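Poly-beta-1,6-N-acetyl-D-glucosamine export protein (Escherichia coli, PDB 4Y25) exports the biofilm polysaccharide poly-beta-1,6-N-acetyl-D-glucosamine across the outer membrane, through the beta-barrel porin domain that makes up this chain. Local coordinates at residues A[180-185]-A[218-223]; A[13-18]-A[286-291]; A[75-80]-A[101-106]. All coordinates share one frame; numbering follows the deposited sequence.

Interaction 1: residues A[180-185]-A[218-223]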
loop_
_atom_site.group_PDB
_atom_site.type_symbol
_atom_site.label_atom_id
_atom_site.label_comp_id
_atom_site.label_asym_id
_atom_site.label_seq_id
_atom_site.Cartn_x
_atom_site.Cartn_y
_atom_site.Cartn_z
ATOM N N SER A 180 0.752 23.483 12.618
ATOM C CA SER A 180 -0.133 24.328 13.406
ATOM C C SER A 180 -1.038 23.476 14.287
ATOM O O SER A 180 -1.186 22.277 14.044
ATOM C CB SER A 180 -0.975 25.216 12.484
ATOM O OG SER A 180 -1.468 26.356 13.160
ATOM N N PRO A 181 -1.629 24.087 15.329
ATOM C CA PRO A 181 -2.690 23.460 16.123
ATOM C C PRO A 181 -3.831 22.884 15.277
ATOM O O PRO A 181 -4.533 21.986 15.742
ATOM C CB PRO A 181 -3.210 24.618 16.992
ATOM C CG PRO A 181 -2.245 25.780 16.776
ATOM C CD PRO A 181 -1.067 25.253 16.028
ATOM N N TYR A 182 -4.009 23.390 14.060
ATOM C CA TYR A 182 -5.144 23.002 13.226
ATOM C C TYR A 182 -4.734 22.484 11.844
ATOM O O TYR A 182 -5.505 21.789 11.182
ATOM C CB TYR A 182 -6.099 24.190 13.071
ATOM C CG TYR A 182 -5.482 25.391 12.384
ATOM C CD1 TYR A 182 -5.550 25.537 11.004
ATOM C CD2 TYR A 182 -4.827 26.375 13.114
ATOM C CE1 TYR A 182 -4.984 26.628 10.370
ATOM C CE2 TYR A 182 -4.259 27.472 12.489
ATOM C CZ TYR A 182 -4.340 27.591 11.116
ATOM O OH TYR A 182 -3.777 28.678 10.484
ATOM N N LEU A 183 -3.523 22.823 11.410
ATOM C CA LEU A 183 -3.084 22.503 10.054
ATOM C C LEU A 183 -1.624 22.067 9.981
ATOM O O LEU A 183 -0.739 22.763 10.472
ATOM C CB LEU A 183 -3.292 23.712 9.141
ATOM C CG LEU A 183 -2.534 23.720 7.812
ATOM C CD1 LEU A 183 -3.082 22.667 6.860
ATOM C CD2 LEU A 183 -2.579 25.101 7.177
ATOM N N ILE A 184 -1.371 20.919 9.361
ATOM C CA ILE A 184 0.001 20.524 9.068
ATOM C C ILE A 184 0.193 20.315 7.566
ATOM O O ILE A 184 -0.711 19.855 6.861
ATOM C CB ILE A 184 0.425 19.247 9.833
ATOM C CG1 ILE A 184 -0.286 18.006 9.293
ATOM C CG2 ILE A 184 0.183 19.410 11.324
ATOM C CD1 ILE A 184 0.220 16.712 9.891
ATOM N N VAL A 185 1.370 20.685 7.078
ATOM C CA VAL A 185 1.683 20.562 5.662
ATOM C C VAL A 185 3.000 19.825 5.474
ATOM O O VAL A 185 4.053 20.285 5.921
ATOM C CB VAL A 185 1.767 21.938 4.973
ATOM C CG1 VAL A 185 2.086 21.768 3.501
ATOM C CG2 VAL A 185 0.466 22.705 5.152
ATOM N N ALA A 218 -1.587 18.084 2.926
ATOM C CA ALA A 218 -2.026 19.008 3.962
ATOM C C ALA A 218 -3.175 18.417 4.767
ATOM O O ALA A 218 -4.241 18.132 4.226
ATOM C CB ALA A 218 -2.435 20.339 3.347
ATOM N N SER A 219 -2.945 18.225 6.061
ATOM C CA SER A 219 -3.984 17.734 6.959
ATOM C C SER A 219 -4.630 18.892 7.705
ATOM O O SER A 219 -3.984 19.551 8.518
ATOM C CB SER A 219 -3.412 16.726 7.958
ATOM O OG SER A 219 -2.892 15.586 7.296
ATOM N N HIS A 220 -5.902 19.147 7.420
ATOM C CA HIS A 220 -6.631 20.195 8.121
ATOM C C HIS A 220 -7.603 19.591 9.125
ATOM O O HIS A 220 -8.261 18.590 8.842
ATOM C CB HIS A 220 -7.378 21.093 7.139
ATOM C CG HIS A 220 -8.052 22.259 7.790
ATOM N ND1 HIS A 220 -9.412 22.472 7.715
ATOM C CD2 HIS A 220 -7.555 23.272 8.538
ATOM C CE1 HIS A 220 -9.722 23.568 8.384
ATOM N NE2 HIS A 220 -8.612 24.073 8.892
ATOM N N LEU A 221 -7.691 20.210 10.297
ATOM C CA LEU A 221 -8.530 19.699 11.374
ATOM C C LEU A 221 -9.901 20.372 11.386
ATOM O O LEU A 221 -10.010 21.585 11.564
ATOM C CB LEU A 221 -7.832 19.892 12.720
ATOM C CG LEU A 221 -8.453 19.168 13.914
ATOM C CD1 LEU A 221 -8.537 17.674 13.642
ATOM C CD2 LEU A 221 -7.648 19.441 15.172
ATOM N N LEU A 222 -10.945 19.573 11.194
ATOM C CA LEU A 222 -12.308 20.088 11.133
ATOM C C LEU A 222 -12.910 20.268 12.524
ATOM O O LEU A 222 -13.591 21.260 12.796
ATOM C CB LEU A 222 -13.184 19.153 10.296
ATOM C CG LEU A 222 -12.783 19.016 8.827
ATOM C CD1 LEU A 222 -13.710 18.063 8.100
ATOM C CD2 LEU A 222 -12.791 20.375 8.147
ATOM N N TRP A 223 -12.655 19.304 13.402
ATOM C CA TRP A 223 -13.181 19.344 14.759
ATOM C C TRP A 223 -12.450 18.363 15.663
ATOM O O TRP A 223 -11.997 17.308 15.216
ATOM C CB TRP A 223 -14.678 19.037 14.760
ATOM C CG TRP A 223 -15.239 18.758 16.118
ATOM C CD1 TRP A 223 -15.713 19.669 17.011
ATOM C CD2 TRP A 223 -15.381 17.476 16.741
ATOM N NE1 TRP A 223 -16.148 19.038 18.151
ATOM C CE2 TRP A 223 -15.952 17.690 18.011
ATOM C CE3 TRP A 223 -15.076 16.170 16.350
ATOM C CZ2 TRP A 223 -16.232 16.644 18.888
ATOM C CZ3 TRP A 223 -15.356 15.133 17.223
ATOM C CH2 TRP A 223 -15.926 15.377 18.478
#

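Interaction 2: residues A[13-18]-A[286-291]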
loop_
_atom_site.group_PDB
_atom_site.type_symbol
_atom_site.label_atom_id
_atom_site.label_comp_id
_atom_site.label_asym_id
_atom_site.label_seq_id
_atom_site.Cartn_x
_atom_site.Cartn_y
_atom_site.Cartn_z
ATOM N N ALA A 13 -10.667 -2.902 4.810
ATOM C CA ALA A 13 -10.172 -1.910 3.867
ATOM C C ALA A 13 -10.588 -2.281 2.457
ATOM O O ALA A 13 -10.646 -3.460 2.107
ATOM C CB ALA A 13 -8.659 -1.787 3.965
ATOM N N GLY A 14 -10.879 -1.272 1.644
ATOM C CA GLY A 14 -11.373 -1.525 0.309
ATOM C C GLY A 14 -10.960 -0.503 -0.725
ATOM O O GLY A 14 -10.698 0.658 -0.412
ATOM N N SER A 15 -10.911 -0.952 -1.973
ATOM C CA SER A 15 -10.536 -0.102 -3.090
ATOM C C SER A 15 -11.464 -0.364 -4.271
ATOM O O SER A 15 -11.744 -1.513 -4.611
ATOM C CB SER A 15 -9.077 -0.350 -3.481
ATOM O OG SER A 15 -8.759 0.273 -4.709
ATOM N N THR A 16 -11.953 0.703 -4.890
ATOM C CA THR A 16 -12.833 0.561 -6.041
ATOM C C THR A 16 -12.615 1.671 -7.063
ATOM O O THR A 16 -12.490 2.843 -6.707
ATOM C CB THR A 16 -14.311 0.542 -5.618
ATOM O OG1 THR A 16 -15.138 0.732 -6.771
ATOM C CG2 THR A 16 -14.591 1.641 -4.617
ATOM N N GLY A 17 -12.566 1.288 -8.335
ATOM C CA GLY A 17 -12.321 2.234 -9.409
ATOM C C GLY A 17 -13.581 2.893 -9.945
ATOM O O GLY A 17 -14.553 2.220 -10.293
ATOM N N ILE A 18 -13.561 4.220 -10.006
ATOM C CA ILE A 18 -14.665 4.975 -10.582
ATOM C C ILE A 18 -14.538 4.958 -12.100
ATOM O O ILE A 18 -15.479 4.618 -12.815
ATOM C CB ILE A 18 -14.688 6.431 -10.071
ATOM C CG1 ILE A 18 -14.546 6.465 -8.548
ATOM C CG2 ILE A 18 -15.958 7.134 -10.513
ATOM C CD1 ILE A 18 -15.612 5.684 -7.827
ATOM N N ASN A 286 -6.550 7.671 -13.974
ATOM C CA ASN A 286 -7.174 6.766 -13.016
ATOM C C ASN A 286 -7.925 7.528 -11.937
ATOM O O ASN A 286 -7.385 8.436 -11.311
ATOM C CB ASN A 286 -6.134 5.849 -12.375
ATOM C CG ASN A 286 -5.638 4.781 -13.326
ATOM O OD1 ASN A 286 -6.407 4.232 -14.114
ATOM N ND2 ASN A 286 -4.348 4.474 -13.252
ATOM N N LEU A 287 -9.181 7.155 -11.733
ATOM C CA LEU A 287 -10.001 7.755 -10.694
ATOM C C LEU A 287 -10.590 6.645 -9.841
ATOM O O LEU A 287 -11.286 5.767 -10.350
ATOM C CB LEU A 287 -11.108 8.616 -11.302
ATOM C CG LEU A 287 -11.992 9.386 -10.320
ATOM C CD1 LEU A 287 -11.219 10.538 -9.693
ATOM C CD2 LEU A 287 -13.250 9.888 -11.009
ATOM N N TYR A 288 -10.307 6.671 -8.543
ATOM C CA TYR A 288 -10.773 5.603 -7.670
ATOM C C TYR A 288 -10.963 6.055 -6.229
ATOM O O TYR A 288 -10.511 7.131 -5.832
ATOM C CB TYR A 288 -9.804 4.416 -7.721
ATOM C CG TYR A 288 -8.377 4.742 -7.335
ATOM C CD1 TYR A 288 -7.494 5.290 -8.258
ATOM C CD2 TYR A 288 -7.907 4.481 -6.053
ATOM C CE1 TYR A 288 -6.188 5.583 -7.910
ATOM C CE2 TYR A 288 -6.602 4.768 -5.696
ATOM C CZ TYR A 288 -5.746 5.318 -6.629
ATOM O OH TYR A 288 -4.445 5.608 -6.279
ATOM N N VAL A 289 -11.641 5.218 -5.454
ATOM C CA VAL A 289 -11.901 5.500 -4.051
ATOM C C VAL A 289 -11.281 4.421 -3.172
ATOM O O VAL A 289 -11.391 3.231 -3.465
ATOM C CB VAL A 289 -13.414 5.596 -3.767
ATOM C CG1 VAL A 289 -13.672 5.804 -2.283
ATOM C CG2 VAL A 289 -14.025 6.727 -4.568
ATOM N N GLU A 290 -10.607 4.853 -2.111
ATOM C CA GLU A 290 -10.057 3.952 -1.108
ATOM C C GLU A 290 -10.723 4.218 0.230
ATOM O O GLU A 290 -11.146 5.340 0.506
ATOM C CB GLU A 290 -8.544 4.134 -0.978
ATOM C CG GLU A 290 -7.716 3.315 -1.949
ATOM C CD GLU A 290 -6.265 3.768 -1.995
ATOM O OE1 GLU A 290 -5.941 4.802 -1.372
ATOM O OE2 GLU A 290 -5.449 3.089 -2.655
ATOM N N PHE A 291 -10.816 3.192 1.062
ATOM C CA PHE A 291 -11.287 3.386 2.422
ATOM C C PHE A 291 -10.689 2.332 3.341
ATOM O O PHE A 291 -10.193 1.300 2.885
ATOM C CB PHE A 291 -12.821 3.353 2.484
ATOM C CG PHE A 291 -13.404 1.968 2.472
ATOM C CD1 PHE A 291 -13.676 1.328 1.276
ATOM C CD2 PHE A 291 -13.691 1.309 3.661
ATOM C CE1 PHE A 291 -14.221 0.053 1.264
ATOM C CE2 PHE A 291 -14.226 0.034 3.656
ATOM C CZ PHE A 291 -14.493 -0.595 2.455
#

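Interaction 3: residues A[75-80]-A[101-106]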
loop_
_atom_site.group_PDB
_atom_site.type_symbol
_atom_site.label_atom_id
_atom_site.label_comp_id
_atom_site.label_asym_id
_atom_site.label_seq_id
_atom_site.Cartn_x
_atom_site.Cartn_y
_atom_site.Cartn_z
ATOM N N ARG A 75 4.940 -8.992 18.777
ATOM C CA ARG A 75 5.091 -7.546 18.897
ATOM C C ARG A 75 5.669 -7.132 20.251
ATOM O O ARG A 75 5.015 -7.229 21.289
ATOM C CB ARG A 75 3.723 -6.877 18.632
ATOM C CG ARG A 75 3.474 -5.406 19.076
ATOM C CD ARG A 75 4.676 -4.461 19.079
ATOM N NE ARG A 75 4.369 -3.204 19.762
ATOM C CZ ARG A 75 4.290 -3.070 21.083
ATOM N NH1 ARG A 75 4.467 -4.121 21.873
ATOM N NH2 ARG A 75 4.009 -1.889 21.618
ATOM N N SER A 76 6.918 -6.682 20.211
ATOM C CA SER A 76 7.486 -5.808 21.229
ATOM C C SER A 76 7.839 -4.514 20.516
ATOM O O SER A 76 7.787 -4.459 19.291
ATOM C CB SER A 76 8.723 -6.422 21.886
ATOM O OG SER A 76 9.482 -5.436 22.565
ATOM N N ARG A 77 8.190 -3.465 21.244
ATOM C CA ARG A 77 8.725 -2.303 20.554
ATOM C C ARG A 77 10.160 -2.646 20.178
ATOM O O ARG A 77 10.714 -3.623 20.687
ATOM C CB ARG A 77 8.643 -1.039 21.407
ATOM C CG ARG A 77 7.611 -0.032 20.893
ATOM C CD ARG A 77 7.712 0.167 19.380
ATOM N NE ARG A 77 8.715 1.166 19.021
ATOM C CZ ARG A 77 8.491 2.477 18.999
ATOM N NH1 ARG A 77 7.293 2.954 19.309
ATOM N NH2 ARG A 77 9.465 3.312 18.663
ATOM N N ASN A 78 10.732 -1.859 19.267
ATOM C CA ASN A 78 12.041 -2.120 18.657
ATOM C C ASN A 78 12.032 -3.302 17.679
ATOM O O ASN A 78 12.992 -3.485 16.932
ATOM C CB ASN A 78 13.121 -2.350 19.725
ATOM C CG ASN A 78 13.377 -1.123 20.576
ATOM O OD1 ASN A 78 12.635 -0.144 20.517
ATOM N ND2 ASN A 78 14.433 -1.175 21.383
ATOM N N ILE A 79 10.958 -4.095 17.677
ATOM C CA ILE A 79 10.850 -5.235 16.759
ATOM C C ILE A 79 9.422 -5.780 16.615
ATOM O O ILE A 79 8.778 -6.144 17.593
ATOM C CB ILE A 79 11.780 -6.396 17.195
ATOM C CG1 ILE A 79 11.499 -7.650 16.363
ATOM C CG2 ILE A 79 11.630 -6.690 18.683
ATOM C CD1 ILE A 79 12.388 -8.824 16.715
ATOM N N TRP A 80 8.940 -5.849 15.378
ATOM C CA TRP A 80 7.608 -6.375 15.084
ATOM C C TRP A 80 7.694 -7.454 14.007
ATOM O O TRP A 80 8.425 -7.295 13.030
ATOM C CB TRP A 80 6.680 -5.239 14.647
ATOM C CG TRP A 80 5.460 -5.670 13.886
ATOM C CD1 TRP A 80 4.229 -5.956 14.403
ATOM C CD2 TRP A 80 5.345 -5.833 12.466
ATOM N NE1 TRP A 80 3.359 -6.299 13.393
ATOM C CE2 TRP A 80 4.020 -6.230 12.196
ATOM C CE3 TRP A 80 6.237 -5.691 11.398
ATOM C CZ2 TRP A 80 3.564 -6.482 10.901
ATOM C CZ3 TRP A 80 5.783 -5.940 10.112
ATOM C CH2 TRP A 80 4.459 -6.332 9.875
ATOM N N SER A 101 6.998 -11.199 7.229
ATOM C CA SER A 101 7.422 -9.806 7.258
ATOM C C SER A 101 7.751 -9.333 8.665
ATOM O O SER A 101 7.311 -9.924 9.655
ATOM C CB SER A 101 6.337 -8.910 6.656
ATOM O OG SER A 101 5.101 -9.094 7.321
ATOM N N GLY A 102 8.526 -8.257 8.741
ATOM C CA GLY A 102 8.880 -7.670 10.017
ATOM C C GLY A 102 9.730 -6.424 9.887
ATOM O O GLY A 102 10.310 -6.158 8.834
ATOM N N TRP A 103 9.783 -5.642 10.961
ATOM C CA TRP A 103 10.751 -4.559 11.059
ATOM C C TRP A 103 11.361 -4.560 12.444
ATOM O O TRP A 103 10.745 -5.008 13.411
ATOM C CB TRP A 103 10.124 -3.188 10.758
ATOM C CG TRP A 103 8.972 -2.796 11.652
ATOM C CD1 TRP A 103 7.648 -2.852 11.341
ATOM C CD2 TRP A 103 9.047 -2.274 12.990
ATOM N NE1 TRP A 103 6.891 -2.412 12.399
ATOM C CE2 TRP A 103 7.724 -2.051 13.423
ATOM C CE3 TRP A 103 10.101 -1.977 13.862
ATOM C CZ2 TRP A 103 7.429 -1.547 14.689
ATOM C CZ3 TRP A 103 9.803 -1.481 15.121
ATOM C CH2 TRP A 103 8.478 -1.270 15.521
ATOM N N TYR A 104 12.582 -4.059 12.526
ATOM C CA TYR A 104 13.238 -3.841 13.800
ATOM C C TYR A 104 13.815 -2.443 13.791
ATOM O O TYR A 104 14.054 -1.868 12.727
ATOM C CB TYR A 104 14.334 -4.872 14.038
ATOM C CG TYR A 104 15.410 -4.855 12.978
ATOM C CD1 TYR A 104 16.530 -4.043 13.111
ATOM C CD2 TYR A 104 15.306 -5.648 11.843
ATOM C CE1 TYR A 104 17.513 -4.020 12.141
ATOM C CE2 TYR A 104 16.285 -5.637 10.872
ATOM C CZ TYR A 104 17.388 -4.823 11.027
ATOM O OH TYR A 104 18.365 -4.809 10.061
ATOM N N ASP A 105 14.052 -1.892 14.970
ATOM C CA ASP A 105 14.599 -0.553 15.034
ATOM C C ASP A 105 16.002 -0.620 15.642
ATOM O O ASP A 105 16.177 -0.960 16.812
ATOM C CB ASP A 105 13.630 0.368 15.800
ATOM C CG ASP A 105 14.204 1.745 16.092
ATOM O OD1 ASP A 105 15.366 1.851 16.525
ATOM O OD2 ASP A 105 13.490 2.742 15.841
ATOM N N PHE A 106 16.989 -0.316 14.799
ATOM C CA PHE A 106 18.399 -0.175 15.174
ATOM C C PHE A 106 18.542 0.932 16.232
ATOM O O PHE A 106 18.199 0.713 17.392
ATOM C CB PHE A 106 19.230 0.099 13.906
ATOM C CG PHE A 106 20.711 0.255 14.140
ATOM C CD1 PHE A 106 21.514 -0.846 14.398
ATOM C CD2 PHE A 106 21.312 1.498 14.023
ATOM C CE1 PHE A 106 22.881 -0.695 14.591
ATOM C CE2 PHE A 106 22.668 1.657 14.213
ATOM C CZ PHE A 106 23.457 0.559 14.496
#

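Interaction 1: residues A[180-185]-A[218-223]
Strands 183-185 and 218-223 run antiparallel at 177°, with axes 4.7 Å apart, as neighbouring staves of the 16-stranded outer-membrane barrel. Leu183 faces His220 and Val185 faces Ala218 in non-hydrogen-bonded pairs. Between them, the hydrogen-bonded pair Ile184-Ser219 exchanges two bonds: Ile184 N gives to Ser219 O at 3.1 Å, and Ser219 N to Ile184 O at 2.9 Å. Tyr182, still in the turn that follows strand 165-179, extends the pairing by accepting Leu221 N on its O at 2.8 Å.

The side chains of Leu183, Val185, Ala218 and His220 lie on the outer wall. There the small methyl of Ala218 leaves room for Val185, whose CG2 comes to 4.2 Å from Ala218 CB. Tyr182 swings CG between its own N and carbonyl carbon (chi1 62°), which brings its ring beside the imidazole edge to edge, with CD1 3.9 Å from His220 CD2. Ser180 CB lies above one face of the phenol ring, near its rim, and His220 ND1 makes a weak hydrogen bond to Gln232 on the next strand. On the inward side, the slim Ser219 accommodates the branched Ile184: its CB meets Ile184 CG1 at 3.6 Å.

Interaction 2: residues A[13-18]-A[286-291]
Ile18, Phe291 and Val289 bury the most surface where strand 8-20, the first of the barrel, pairs with strand 283-297, the last. This antiparallel seam closes the sheet into a cylinder, joining segments with 267 residues between them. Gly14-Phe291 and Thr16-Val289 are hydrogen-bonded pairs with two backbone bonds each, the shortest being Val289 N to Thr16 O at 2.8 Å and nearly straight (174°). Ser15-Glu290 and Gly17-Tyr288 are the non-hydrogen-bonded pairs between and beyond them.

Side chains divide by face. Val289 and Phe291 start from the outer wall, where apolar groups suit a protein embedded in a membrane; Thr16 shares this face, with its CG2 methyl beside Val289 O. Ser15, Tyr288 and Glu290 start inward, where a polar lining suits a conduit for a hydrophilic polymer; Glu290 also has a long, weak ion pair with Arg273 of strand 266-278.

Ile18 stands where the chain turns a corner. Its N still reaches Leu287 O at 2.8 Å, though the bond is bent. With CG1 set beside its own N (chi1 -48°), its branches reach two neighbours: CD1 meets Val289 CG2 at 3.8 Å, and CG2 meets Leu287 CD2 at 3.9 Å, the chains crossing at a slant. Beta-branched residues such as Val289 favour extended backbone and present a compact apolar surface to such a neighbour.

Phe291 starts from the outer face, but CG lies between its own N and carbonyl carbon (chi1 80°), which lays the ring back over the partner strand. Because Gly14 has no side chain, the ring can spread over the bare peptide, an arrangement known as aromatic rescue of glycine. Phe291 CE1 lies 3.4 Å from Gly14 CA, and Gly14 N sits 3.6 Å above the ring plane, toward the rim.

Interaction 3: residues A[75-80]-A[101-106]
Asn78 O accepts the N-H of Asp105 at 2.7 Å, with the donor well above the carbonyl plane (42° out of it), and the CA of Tyr104 also approaches this oxygen, at 3.2 Å. Asn78 is the third residue of a type II turn from Ser76 to Ile79, and takes the left-handed backbone conformation that asparagine tolerates better than most residues. Arg77 O in the same turn receives the hydroxyl of Ser76 on a lone pair.

Past the turn, Trp80 and Trp103 form a hydrogen-bonded antiparallel pair. Trp80 N gives to Trp103 O at 2.8 Å in a nearly straight bond, and Trp103 N returns one to Trp80 O. Here strand 79-89 meets strand 94-105 in a beta hairpin of the outer-membrane barrel, and the connection at 76-79 leads back to strand 64-76.

Both indoles start from the inner face of the wall, while Ile79 and Tyr104 occupy the outer one, their CB atoms 4.3 Å apart. Trp103 places CG between its N and carbonyl carbon (chi1 59°), folding its ring back across the neighbouring strand. It thereby passes over the methylene of Trp80, whose CB lies 3.8 Å from the centroid of the five-membered ring in a CH-pi contact. The two ring planes are only 24° apart but slid so far that they barely overlap. An indole suits position 103 because it offers a broad face to lie over Trp80 CB. Trp80 NE1 hydrogen-bonds Glu73, and Trp103 makes a cation-pi contact with Arg111. At the far end of the latter ring, Arg77 CD meets the edge at CH2, 4.2 Å away.

All three contacts join adjacent strands of the same closed antiparallel sheet, within the membrane barrel domain, yet none touches another. The centre of interaction 1 lies about 24 Å from that of interaction 2 and about 30 Å from that of interaction 3; the centres of interactions 2 and 3 are about 31 Å apart, on opposite sides of the chain's centre. Along the chain, 13-18 comes first, then interaction 3 opens and closes, then interaction 1, and finally 286-291. Interaction 2 therefore encloses both others: they pair strands close in sequence, while it unites the two ends of the sheet. Together they sample different parts of the wall that probably surrounds the export route for the polysaccharide.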